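Tyrocidine synthetase 3 (Brevibacillus brevis, PDB 2JGP) probably catalyses peptide-bond formation in tyrocidine biosynthesis, its peptidyl carrier domain presenting substrates to the condensation domain on a phosphopantetheine arm. Local coordinates at residues 97-103 against 253-258; 335-339 against 387-391; 348-354 against 375-381. One frame throughout, in Å; residues are numbered along the deposited sequence.

Contact 1. Residues 97-103 against 253-258; sequences YPVSSAQ and YKDFAV
Lys254 crosses one face of the Tyr97 ring, and its side chain can be followed atom by atom. CB starts 4.1 Å from Tyr97 CG; chi1 of 68° sets CG between the backbone N and the carbonyl carbon, and the nearly straight chain beyond it runs across the ring. Lys254 CD is the atom that lands over the centre, 3.6 Å from the Tyr97 ring centroid and only 10° off the normal, a CH-pi contact. Lys254 CE goes on to the phenol end, 3.6 Å from Tyr97 CZ and near the hydroxyl, which is bonded to Gln94 N. A bend at chi4 then turns NZ off the ring, where it pairs with Glu148 in a salt bridge; its cation-pi attraction to Tyr97 is at most weak. At the rim of the same ring sits Val258 CG2, which also packs on Pro98 CD at 3.8 Å.

The other end of the contact is polar. Ser100 caps helix 101-113 and forms a capping box with Gln103: Gln103 N donates to Ser100 OG, and Ser100 N donates to Gln103 OE1 on a lone pair in the carbonyl plane (3.0 Å). Ser100 OG in turn donates to Tyr253 OH (2.7 Å), approaching at the edge of that ring. Tyr253 OH is also bonded to Met370 O, so the phenol links the helix cap to a loop. Between the two ends, a water donates to both Val99 O and Ala257 O, and Ala257 CB lies 3.3 Å from Pro98 O.

Within the condensation domain, this contact brings strand 97-98 and the start of helix 101-113 against helix 253-263. Strand 160-165 flanks them, with Gln163 bonded to the Tyr97 backbone and touching both Tyr253 and Ala257.

Contact 2. Residues 335-339 against 387-391; sequences AAYNV and FSEFL
Two crossing helices of the condensation domain, a member of the CoA-dependent acyltransferase superfamily, pack here through a small residue met by large ones: Ala335 of helix 329-345 faces Phe387, Phe390 and Leu391 of helix 387-403. The axes of segments 335-339 and 387-391 approach to 10.5 Å with 115° between their N-to-C directions, so they are far from parallel. Ala335 CB reaches Leu391 CD1 at 3.6 Å and Phe387 CZ at 3.7 Å. Both aromatic side chains have CG anti to the backbone N (chi1 179° in Phe387, 176° in Phe390), which extends the rings toward helix 329-345. Phe387 meets Ala336 N and Val339 CG1 at its edge, while Leu391 CB, one turn further along its own helix, lies over one face, toward the rim. No hydrogen bond crosses between the segments; Asn338 ND2 bonds Leu334 O one turn back in its own helix, while its CB meets Phe390. Helix 489-508 adds Phe499, Ile502 and Ile506 to the surroundings of Ala336, Val339 and Phe387. The Phe390 ring arrives edge-on at the partner helix: its CE2 is 3.4 Å from Ala335 O, and its CZ is 3.5 Å from Asn338 CB.

Contact 3. Residues 348-354 against 375-381; sequences EDIIVGT and LAMRNKP
An antiparallel ladder in the condensation domain joins strands 350-356 and 373-379. Ile350 with Asn379, Val352 with Met377 and Thr354 with Leu375 are hydrogen-bonded pairs, each satisfied in both directions; Ile350 N to Asn379 O, at 2.9 Å, is nearly straight at 165°. The last return bond, Leu375 N to Thr354 O, is 3.1 Å long. The backbone of Gly353, in a non-hydrogen-bonded pair with Ala376, is bonded to Thr430 and Phe432 of strand 430-435. In the other such pair, Ile351 CG1 packs against Arg378 CG.

Just before the ladder, Arg378 grips the Asp349 carboxylate side-on, one nitrogen to each oxygen. Arg378 NE gives to Asp349 OD1 (3.1 Å) and Arg378 NH2 to Asp349 OD2 (2.9 Å), both on syn lone pairs. The oxygens lie somewhat out of the guanidinium plane, so the pair is not coplanar (planes 24° apart). The extended arginine chain, chi1 -178°, carries the group out to Asp349. Arg378 NH1 has a second carboxylate partner, Asp282, so two acids would probably stabilise its charge. The carboxylate of Glu348 bridges instead to Arg383. Leu375 O, already bonded to Thr354 N, also receives a weak bond from the Thr354 hydroxyl: Thr354 OG1 lies 3.4 Å from Leu375 O and equally close to Met377 CE.

Overall arrangement
From the N-terminal carrier domain the chain runs on into the condensation domain, where contact 1 closes a loop of 149 residues between 97-103 and 253-258. Only after it is closed do the other two begin, in series with it. Contact 2 opens at helix 329-345; contact 3 opens at the next strand, closes at strand 373-379, and is thus nested inside the loop that helix 387-403 completes. These two touch, their centres 11 Å apart: Phe390 packs on Pro381 and Asn338 on Asn379, tying the helix pair to the strand pair. Contact 1 is centred 37 Å from contact 2, across the chain's centre.

Contact 1. Residues 97-103 against 253-258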
# COMPACT_ATOMS: atom_id res chain seq x y z
N TYR A 97 -8.90 5.31 -22.86
CA TYR A 97 -7.60 5.47 -22.21
C TYR A 97 -7.07 4.10 -21.78
O TYR A 97 -7.86 3.21 -21.46
CB TYR A 97 -7.72 6.41 -21.01
CG TYR A 97 -8.27 7.76 -21.39
CD1 TYR A 97 -9.64 8.00 -21.37
CD2 TYR A 97 -7.42 8.79 -21.78
CE1 TYR A 97 -10.15 9.24 -21.73
CE2 TYR A 97 -7.92 10.03 -22.14
CZ TYR A 97 -9.29 10.25 -22.11
OH TYR A 97 -9.77 11.49 -22.47
N PRO A 98 -5.74 3.93 -21.79
CA PRO A 98 -5.24 2.63 -21.34
C PRO A 98 -5.63 2.37 -19.89
O PRO A 98 -5.78 3.30 -19.10
CB PRO A 98 -3.72 2.77 -21.48
CG PRO A 98 -3.45 4.24 -21.45
CD PRO A 98 -4.64 4.86 -22.11
N VAL A 99 -5.81 1.10 -19.55
CA VAL A 99 -5.90 0.71 -18.15
C VAL A 99 -4.51 0.69 -17.53
O VAL A 99 -3.52 0.54 -18.23
CB VAL A 99 -6.58 -0.66 -17.97
CG1 VAL A 99 -8.01 -0.61 -18.45
CG2 VAL A 99 -5.79 -1.75 -18.70
N SER A 100 -4.45 0.87 -16.21
CA SER A 100 -3.22 0.62 -15.47
C SER A 100 -2.94 -0.89 -15.45
O SER A 100 -3.82 -1.71 -15.75
CB SER A 100 -3.34 1.15 -14.06
OG SER A 100 -4.35 0.46 -13.35
N SER A 101 -1.71 -1.23 -15.10
CA SER A 101 -1.30 -2.63 -14.98
C SER A 101 -2.21 -3.39 -14.01
O SER A 101 -2.66 -4.49 -14.32
CB SER A 101 0.17 -2.71 -14.53
OG SER A 101 0.60 -4.05 -14.43
N ALA A 102 -2.50 -2.78 -12.86
CA ALA A 102 -3.37 -3.39 -11.85
C ALA A 102 -4.80 -3.60 -12.36
O ALA A 102 -5.40 -4.65 -12.15
CB ALA A 102 -3.37 -2.56 -10.58
N GLN A 103 -5.35 -2.59 -13.03
CA GLN A 103 -6.67 -2.71 -13.67
C GLN A 103 -6.71 -3.83 -14.72
O GLN A 103 -7.71 -4.54 -14.84
CB GLN A 103 -7.05 -1.41 -14.35
CG GLN A 103 -7.53 -0.31 -13.43
CD GLN A 103 -7.92 0.94 -14.21
OE1 GLN A 103 -7.25 1.32 -15.17
NE2 GLN A 103 -9.02 1.56 -13.81
N TYR A 253 -7.18 9.69 -12.54
CA TYR A 253 -6.62 8.35 -12.69
C TYR A 253 -6.14 8.09 -14.12
O TYR A 253 -5.08 7.51 -14.32
CB TYR A 253 -7.60 7.26 -12.27
CG TYR A 253 -6.92 5.92 -12.07
CD1 TYR A 253 -6.25 5.64 -10.89
CD2 TYR A 253 -6.90 4.96 -13.08
CE1 TYR A 253 -5.60 4.44 -10.71
CE2 TYR A 253 -6.26 3.75 -12.91
CZ TYR A 253 -5.60 3.49 -11.71
OH TYR A 253 -4.96 2.29 -11.52
N LYS A 254 -6.89 8.53 -15.12
CA LYS A 254 -6.51 8.28 -16.51
C LYS A 254 -5.17 8.93 -16.86
O LYS A 254 -4.43 8.42 -17.71
CB LYS A 254 -7.60 8.73 -17.49
CG LYS A 254 -7.84 10.23 -17.60
CD LYS A 254 -9.05 10.47 -18.50
CE LYS A 254 -9.18 11.93 -18.89
NZ LYS A 254 -9.50 12.80 -17.73
N ASP A 255 -4.85 10.04 -16.20
CA ASP A 255 -3.55 10.71 -16.37
C ASP A 255 -2.43 9.80 -15.87
O ASP A 255 -1.40 9.65 -16.53
CB ASP A 255 -3.51 12.04 -15.60
CG ASP A 255 -4.57 13.04 -16.06
OD1 ASP A 255 -4.85 13.11 -17.29
OD2 ASP A 255 -5.10 13.78 -15.20
N PHE A 256 -2.64 9.20 -14.71
CA PHE A 256 -1.71 8.22 -14.16
C PHE A 256 -1.57 7.01 -15.09
O PHE A 256 -0.46 6.57 -15.37
CB PHE A 256 -2.14 7.76 -12.75
CG PHE A 256 -1.48 6.48 -12.30
CD1 PHE A 256 -0.15 6.48 -11.89
CD2 PHE A 256 -2.19 5.29 -12.27
CE1 PHE A 256 0.46 5.31 -11.47
CE2 PHE A 256 -1.59 4.12 -11.85
CZ PHE A 256 -0.27 4.12 -11.46
N ALA A 257 -2.70 6.48 -15.57
CA ALA A 257 -2.69 5.31 -16.46
C ALA A 257 -1.97 5.56 -17.79
O ALA A 257 -1.19 4.71 -18.26
CB ALA A 257 -4.12 4.82 -16.72
N VAL A 258 -2.21 6.72 -18.39
CA VAL A 258 -1.51 7.10 -19.61
C VAL A 258 -0.01 7.22 -19.34
O VAL A 258 0.81 6.73 -20.12
CB VAL A 258 -2.05 8.40 -20.22
CG1 VAL A 258 -1.17 8.86 -21.38
CG2 VAL A 258 -3.49 8.20 -20.70
O HOH W 1 -1.26 2.01 -18.61

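Contact 2. Residues 335-339 against 387-391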
# COMPACT_ATOMS: atom_id res chain seq x y z
N ALA A 335 11.78 -5.72 10.44
CA ALA A 335 12.99 -6.43 10.82
C ALA A 335 12.68 -7.50 11.87
O ALA A 335 13.09 -8.64 11.73
CB ALA A 335 14.04 -5.44 11.35
N ALA A 336 11.93 -7.12 12.91
CA ALA A 336 11.53 -8.05 13.97
C ALA A 336 10.66 -9.18 13.41
O ALA A 336 10.75 -10.33 13.84
CB ALA A 336 10.79 -7.32 15.09
N TYR A 337 9.82 -8.84 12.44
CA TYR A 337 8.96 -9.83 11.82
C TYR A 337 9.80 -10.84 11.04
O TYR A 337 9.56 -12.05 11.14
CB TYR A 337 7.91 -9.15 10.93
CG TYR A 337 6.92 -10.10 10.32
CD1 TYR A 337 6.13 -10.91 11.12
CD2 TYR A 337 6.76 -10.18 8.94
CE1 TYR A 337 5.21 -11.80 10.56
CE2 TYR A 337 5.84 -11.06 8.38
CZ TYR A 337 5.07 -11.86 9.20
OH TYR A 337 4.16 -12.74 8.64
N ASN A 338 10.80 -10.37 10.31
CA ASN A 338 11.72 -11.28 9.61
C ASN A 338 12.46 -12.27 10.53
O ASN A 338 12.64 -13.44 10.18
CB ASN A 338 12.75 -10.51 8.78
CG ASN A 338 12.23 -10.16 7.41
OD1 ASN A 338 12.55 -10.83 6.43
ND2 ASN A 338 11.44 -9.10 7.33
N VAL A 339 12.89 -11.81 11.71
CA VAL A 339 13.54 -12.72 12.66
C VAL A 339 12.53 -13.73 13.26
O VAL A 339 12.87 -14.89 13.48
CB VAL A 339 14.40 -12.00 13.76
CG1 VAL A 339 14.05 -10.53 13.91
CG2 VAL A 339 14.34 -12.74 15.11
N PHE A 387 21.23 -7.90 15.41
CA PHE A 387 19.95 -7.32 14.98
C PHE A 387 20.20 -5.93 14.41
O PHE A 387 19.58 -5.54 13.43
CB PHE A 387 18.93 -7.24 16.12
CG PHE A 387 17.63 -6.61 15.69
CD1 PHE A 387 16.70 -7.34 14.98
CD2 PHE A 387 17.36 -5.28 15.99
CE1 PHE A 387 15.50 -6.76 14.56
CE2 PHE A 387 16.16 -4.69 15.58
CZ PHE A 387 15.24 -5.43 14.86
N SER A 388 21.13 -5.19 15.02
CA SER A 388 21.46 -3.84 14.56
C SER A 388 21.87 -3.83 13.08
O SER A 388 21.35 -3.03 12.30
CB SER A 388 22.56 -3.24 15.43
OG SER A 388 22.85 -1.91 15.02
N GLU A 389 22.77 -4.73 12.70
CA GLU A 389 23.24 -4.75 11.30
C GLU A 389 22.16 -5.32 10.37
O GLU A 389 22.03 -4.86 9.23
CB GLU A 389 24.55 -5.52 11.16
CG GLU A 389 24.43 -7.02 11.17
CD GLU A 389 25.79 -7.70 11.08
OE1 GLU A 389 26.15 -8.44 12.02
OE2 GLU A 389 26.49 -7.47 10.07
N PHE A 390 21.40 -6.30 10.84
CA PHE A 390 20.27 -6.84 10.07
C PHE A 390 19.22 -5.75 9.81
O PHE A 390 18.72 -5.61 8.68
CB PHE A 390 19.61 -8.02 10.78
CG PHE A 390 18.39 -8.54 10.07
CD1 PHE A 390 18.50 -9.08 8.79
CD2 PHE A 390 17.13 -8.44 10.65
CE1 PHE A 390 17.38 -9.54 8.12
CE2 PHE A 390 16.00 -8.90 9.98
CZ PHE A 390 16.13 -9.45 8.71
N LEU A 391 18.90 -4.99 10.85
CA LEU A 391 17.96 -3.88 10.72
C LEU A 391 18.43 -2.86 9.68
O LEU A 391 17.62 -2.30 8.94
CB LEU A 391 17.74 -3.19 12.07
CG LEU A 391 16.91 -1.90 12.03
CD1 LEU A 391 15.52 -2.16 11.47
CD2 LEU A 391 16.83 -1.26 13.41

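Contact 3. Residues 348-354 against 375-381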
# COMPACT_ATOMS: atom_id res chain seq x y z
N GLU A 348 17.07 -18.52 6.72
CA GLU A 348 17.84 -17.29 6.85
C GLU A 348 17.76 -16.43 5.58
O GLU A 348 18.60 -15.57 5.35
CB GLU A 348 19.30 -17.63 7.17
CG GLU A 348 19.45 -18.54 8.38
CD GLU A 348 20.87 -18.60 8.89
OE1 GLU A 348 21.06 -18.64 10.13
OE2 GLU A 348 21.80 -18.57 8.07
N ASP A 349 16.73 -16.67 4.77
CA ASP A 349 16.51 -15.95 3.53
C ASP A 349 15.00 -15.98 3.31
O ASP A 349 14.42 -17.04 3.07
CB ASP A 349 17.25 -16.65 2.39
CG ASP A 349 17.21 -15.87 1.08
OD1 ASP A 349 16.53 -14.82 0.99
OD2 ASP A 349 17.87 -16.34 0.13
N ILE A 350 14.38 -14.80 3.43
CA ILE A 350 12.94 -14.68 3.57
C ILE A 350 12.39 -13.51 2.78
O ILE A 350 12.96 -12.42 2.81
CB ILE A 350 12.55 -14.48 5.06
CG1 ILE A 350 13.10 -15.64 5.90
CG2 ILE A 350 11.03 -14.36 5.21
CD1 ILE A 350 12.57 -15.71 7.29
N ILE A 351 11.27 -13.74 2.10
CA ILE A 351 10.57 -12.69 1.34
C ILE A 351 9.23 -12.40 2.01
O ILE A 351 8.46 -13.32 2.30
CB ILE A 351 10.35 -13.11 -0.13
CG1 ILE A 351 11.67 -13.57 -0.76
CG2 ILE A 351 9.76 -11.95 -0.94
CD1 ILE A 351 11.51 -14.25 -2.09
N VAL A 352 8.97 -11.12 2.28
CA VAL A 352 7.73 -10.67 2.90
C VAL A 352 7.08 -9.63 2.00
O VAL A 352 7.73 -8.66 1.63
CB VAL A 352 7.99 -10.03 4.28
CG1 VAL A 352 6.71 -9.40 4.84
CG2 VAL A 352 8.57 -11.08 5.25
N GLY A 353 5.82 -9.82 1.66
CA GLY A 353 5.08 -8.83 0.88
C GLY A 353 4.77 -7.61 1.72
O GLY A 353 4.27 -7.74 2.83
N THR A 354 5.08 -6.42 1.21
CA THR A 354 4.75 -5.18 1.91
C THR A 354 3.93 -4.25 1.01
O THR A 354 4.46 -3.65 0.07
CB THR A 354 6.00 -4.44 2.40
OG1 THR A 354 6.88 -4.17 1.30
CG2 THR A 354 6.74 -5.28 3.45
N LEU A 375 5.34 -4.69 -2.70
CA LEU A 375 6.75 -4.92 -2.93
C LEU A 375 7.12 -6.25 -2.29
O LEU A 375 6.76 -6.50 -1.15
CB LEU A 375 7.58 -3.80 -2.31
CG LEU A 375 7.16 -2.37 -2.65
CD1 LEU A 375 8.06 -1.39 -1.91
CD2 LEU A 375 7.18 -2.13 -4.16
N ALA A 376 7.85 -7.08 -3.02
CA ALA A 376 8.41 -8.31 -2.47
C ALA A 376 9.70 -7.95 -1.75
O ALA A 376 10.73 -7.74 -2.39
CB ALA A 376 8.67 -9.32 -3.58
N MET A 377 9.64 -7.87 -0.43
CA MET A 377 10.78 -7.46 0.36
C MET A 377 11.60 -8.67 0.80
O MET A 377 11.12 -9.49 1.59
CB MET A 377 10.31 -6.67 1.58
CG MET A 377 11.32 -5.71 2.12
SD MET A 377 11.53 -4.26 1.06
CE MET A 377 10.14 -3.24 1.51
N ARG A 378 12.82 -8.79 0.27
CA ARG A 378 13.70 -9.92 0.57
C ARG A 378 14.78 -9.51 1.56
O ARG A 378 15.47 -8.51 1.36
CB ARG A 378 14.35 -10.45 -0.70
CG ARG A 378 15.25 -11.66 -0.49
CD ARG A 378 15.82 -12.12 -1.81
NE ARG A 378 16.62 -13.34 -1.69
CZ ARG A 378 16.96 -14.12 -2.71
NH1 ARG A 378 16.59 -13.82 -3.96
NH2 ARG A 378 17.69 -15.21 -2.50
N ASN A 379 14.94 -10.30 2.62
CA ASN A 379 15.97 -10.07 3.62
C ASN A 379 16.58 -11.38 4.07
O ASN A 379 16.00 -12.45 3.86
CB ASN A 379 15.39 -9.31 4.81
CG ASN A 379 15.21 -7.83 4.52
OD1 ASN A 379 14.08 -7.36 4.31
ND2 ASN A 379 16.32 -7.11 4.47
N LYS A 380 17.74 -11.29 4.70
CA LYS A 380 18.53 -12.46 5.05
C LYS A 380 18.88 -12.46 6.53
O LYS A 380 20.01 -12.12 6.91
CB LYS A 380 19.78 -12.52 4.17
CG LYS A 380 19.43 -12.72 2.70
CD LYS A 380 20.64 -12.87 1.81
CE LYS A 380 20.25 -12.87 0.34
NZ LYS A 380 21.44 -12.86 -0.54
N PRO A 381 17.90 -12.83 7.38
CA PRO A 381 18.12 -12.91 8.82
C PRO A 381 18.99 -14.11 9.20
O PRO A 381 18.48 -15.15 9.63
CB PRO A 381 16.70 -13.02 9.38
CG PRO A 381 15.92 -13.68 8.30
CD PRO A 381 16.51 -13.18 7.01